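Local coordinates for protein ATP-dependent DNA ligase (Mycobacterium tuberculosis, PDB 6NHX) that joins breaks in double-stranded DNA, using ATP to seal strand ends, and works with Ku in non-homologous end joining repair, at residues R127-L130 against L131-L134. The protein carries 1 engineered substitution. Numbering follows the deposited sequence.
Sequences RRKL and LETL
Two successive turns of the amphipathic helix 124-136, in the ATP-dependent ligase domain, meet through Lys129 and Glu132 on one flank and Arg128 and Leu131 on another. Four i to i+4 hydrogen bonds link the two turns, with N-H...O angles of 158-164°; Leu134 N reaches Leu130 O at 3.0 Å. Glu132 N to Arg128 O is the shortest, 2.8 Å. With Glu132 CG anti to its own carbonyl carbon (chi1 -63°), the extended chain runs alongside that of Lys129 in a common direction. Their salt bridge is long, 3.8 Å from Lys129 NZ to Glu132 OE2. One water accepts from Lys129 NZ at 2.7 Å, though its approach to Glu132 OE1 is doubtfully short; a second donates to Lys129 O and Glu132 OE2. The Arg128 chain, bent at each of its first three torsions, carries its guanidinium past Leu131, whose CD2 lies 4.2 Å above one face, displaced from the centre of the group. Glu132 OE1 sits near the guanidinium plane, 4.2 Å from Arg128 NH2, beyond salt-bridge range; that nitrogen instead donates to Pro143 O. Leu131 and Leu134 pack on strand 74-82 through Leu77 and Val75. The carboxylate of Glu132 is thus coupled to Lys129 by a long salt bridge and the second water, while Arg128 NH2 is held by Pro143 O, NH1 has a weak, long ion pair with Glu29, and NE is buried without a partner.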
ATOM      1  N   ARG A 127      13.851  -8.979 -17.463  1.00 14.98           N
ATOM      2  CA  ARG A 127      12.393  -8.927 -17.399  1.00 12.71           C
ATOM      3  C   ARG A 127      11.894  -7.498 -17.606  1.00 13.12           C
ATOM      4  O   ARG A 127      10.886  -7.275 -18.291  1.00 15.24           O
ATOM      5  CB  ARG A 127      11.876  -9.465 -16.069  1.00 14.71           C
ATOM      6  CG  ARG A 127      12.351 -10.872 -15.704  1.00 14.48           C
ATOM      7  CD  ARG A 127      11.479 -11.485 -14.604  1.00 14.37           C
ATOM      8  NE  ARG A 127      11.407 -10.653 -13.387  1.00 12.02           N
ATOM      9  CZ  ARG A 127      12.256 -10.693 -12.365  1.00 11.97           C
ATOM     10  NH1 ARG A 127      13.297 -11.512 -12.380  1.00 13.98           N
ATOM     11  NH2 ARG A 127      12.065  -9.898 -11.324  1.00 13.33           N
ATOM     12  N   ARG A 128      12.602  -6.518 -17.031  1.00 15.96           N
ATOM     13  CA  ARG A 128      12.198  -5.125 -17.146  1.00 16.04           C
ATOM     14  C   ARG A 128      12.237  -4.660 -18.594  1.00 15.45           C
ATOM     15  O   ARG A 128      11.319  -3.982 -19.060  1.00 18.50           O
ATOM     16  CB  ARG A 128      13.106  -4.250 -16.281  1.00 21.87           C
ATOM     17  CG  ARG A 128      12.736  -4.209 -14.825  1.00 33.99           C
ATOM     18  CD  ARG A 128      11.383  -3.557 -14.522  1.00 34.84           C
ATOM     19  NE  ARG A 128      11.232  -2.219 -15.087  1.00 26.15           N
ATOM     20  CZ  ARG A 128      10.365  -1.310 -14.638  1.00 21.21           C
ATOM     21  NH1 ARG A 128       9.584  -1.591 -13.603  1.00 24.23           N
ATOM     22  NH2 ARG A 128      10.274  -0.130 -15.232  1.00 20.10           N
ATOM     23  N   LYS A 129      13.308  -4.999 -19.318  1.00 16.59           N
ATOM     24  CA  LYS A 129      13.399  -4.585 -20.714  1.00 17.98           C
ATOM     25  C   LYS A 129      12.265  -5.189 -21.528  1.00 15.73           C
ATOM     26  O   LYS A 129      11.675  -4.518 -22.386  1.00 17.20           O
ATOM     27  CB  LYS A 129      14.767  -4.949 -21.299  1.00 18.36           C
ATOM     28  CG  LYS A 129      15.915  -4.178 -20.667  1.00 27.51           C
ATOM     29  CD  LYS A 129      16.602  -3.249 -21.648  1.00 42.83           C
ATOM     30  CE  LYS A 129      17.569  -2.315 -20.929  1.00 52.82           C
ATOM     31  NZ  LYS A 129      16.865  -1.184 -20.255  1.00 61.39           N
ATOM     32  N   LEU A 130      11.915  -6.445 -21.246  1.00 16.37           N
ATOM     33  CA  LEU A 130      10.788  -7.051 -21.952  1.00 16.73           C
ATOM     34  C   LEU A 130       9.475  -6.365 -21.598  1.00 15.26           C
ATOM     35  O   LEU A 130       8.622  -6.145 -22.467  1.00 16.10           O
ATOM     36  CB  LEU A 130      10.688  -8.533 -21.609  1.00 17.89           C
ATOM     37  CG  LEU A 130      11.796  -9.437 -22.115  1.00 16.41           C
ATOM     38  CD1 LEU A 130      11.566 -10.840 -21.560  1.00 17.31           C
ATOM     39  CD2 LEU A 130      11.819  -9.464 -23.629  1.00 18.55           C
ATOM     40  N   LEU A 131       9.292  -6.032 -20.320  1.00 17.41           N
ATOM     41  CA  LEU A 131       8.083  -5.329 -19.900  1.00 15.11           C
ATOM     42  C   LEU A 131       7.987  -3.955 -20.553  1.00 16.22           C
ATOM     43  O   LEU A 131       6.917  -3.557 -21.035  1.00 17.36           O
ATOM     44  CB  LEU A 131       8.112  -5.199 -18.380  1.00 15.22           C
ATOM     45  CG  LEU A 131       6.993  -4.415 -17.705  1.00 14.92           C
ATOM     46  CD1 LEU A 131       5.642  -5.081 -17.973  1.00 19.34           C
ATOM     47  CD2 LEU A 131       7.283  -4.276 -16.211  1.00 16.31           C
ATOM     48  N   GLU A 132       9.103  -3.225 -20.589  1.00 19.02           N
ATOM     49  CA  GLU A 132       9.097  -1.893 -21.179  1.00 20.44           C
ATOM     50  C   GLU A 132       8.734  -1.965 -22.652  1.00 18.93           C
ATOM     51  O   GLU A 132       7.941  -1.153 -23.146  1.00 20.53           O
ATOM     52  CB  GLU A 132      10.471  -1.240 -21.032  1.00 24.57           C
ATOM     53  CG  GLU A 132      10.944  -0.980 -19.629  1.00 40.37           C
ATOM     54  CD  GLU A 132      12.384  -0.505 -19.614  1.00 49.33           C
ATOM     55  OE1 GLU A 132      12.804   0.080 -18.596  1.00 55.68           O
ATOM     56  OE2 GLU A 132      13.097  -0.713 -20.624  1.00 55.43           O
ATOM     57  N   THR A 133       9.299  -2.943 -23.372  1.00 19.37           N
ATOM     58  CA  THR A 133       8.970  -3.127 -24.785  1.00 21.85           C
ATOM     59  C   THR A 133       7.485  -3.405 -24.968  1.00 19.79           C
ATOM     60  O   THR A 133       6.834  -2.825 -25.846  1.00 21.41           O
ATOM     61  CB  THR A 133       9.802  -4.272 -25.383  1.00 22.79           C
ATOM     62  OG1 THR A 133      11.192  -3.947 -25.311  1.00 27.49           O
ATOM     63  CG2 THR A 133       9.421  -4.529 -26.847  1.00 25.44           C
ATOM     64  N   LEU A 134       6.937  -4.304 -24.153  1.00 19.53           N
ATOM     65  CA  LEU A 134       5.516  -4.621 -24.223  1.00 22.21           C
ATOM     66  C   LEU A 134       4.667  -3.381 -23.979  1.00 17.71           C
ATOM     67  O   LEU A 134       3.693  -3.123 -24.700  1.00 21.02           O
ATOM     68  CB  LEU A 134       5.189  -5.700 -23.189  1.00 21.47           C
ATOM     69  CG  LEU A 134       3.722  -6.136 -23.126  1.00 20.94           C
ATOM     70  CD1 LEU A 134       3.289  -6.755 -24.451  1.00 29.78           C
ATOM     71  CD2 LEU A 134       3.473  -7.108 -21.975  1.00 23.65           C
TER
HETATM   72  O   HOH W   1      15.075  -0.694 -18.230  1.00 39.86           O
HETATM   73  O   HOH W   2      13.057  -2.125 -23.380  1.00 44.82           O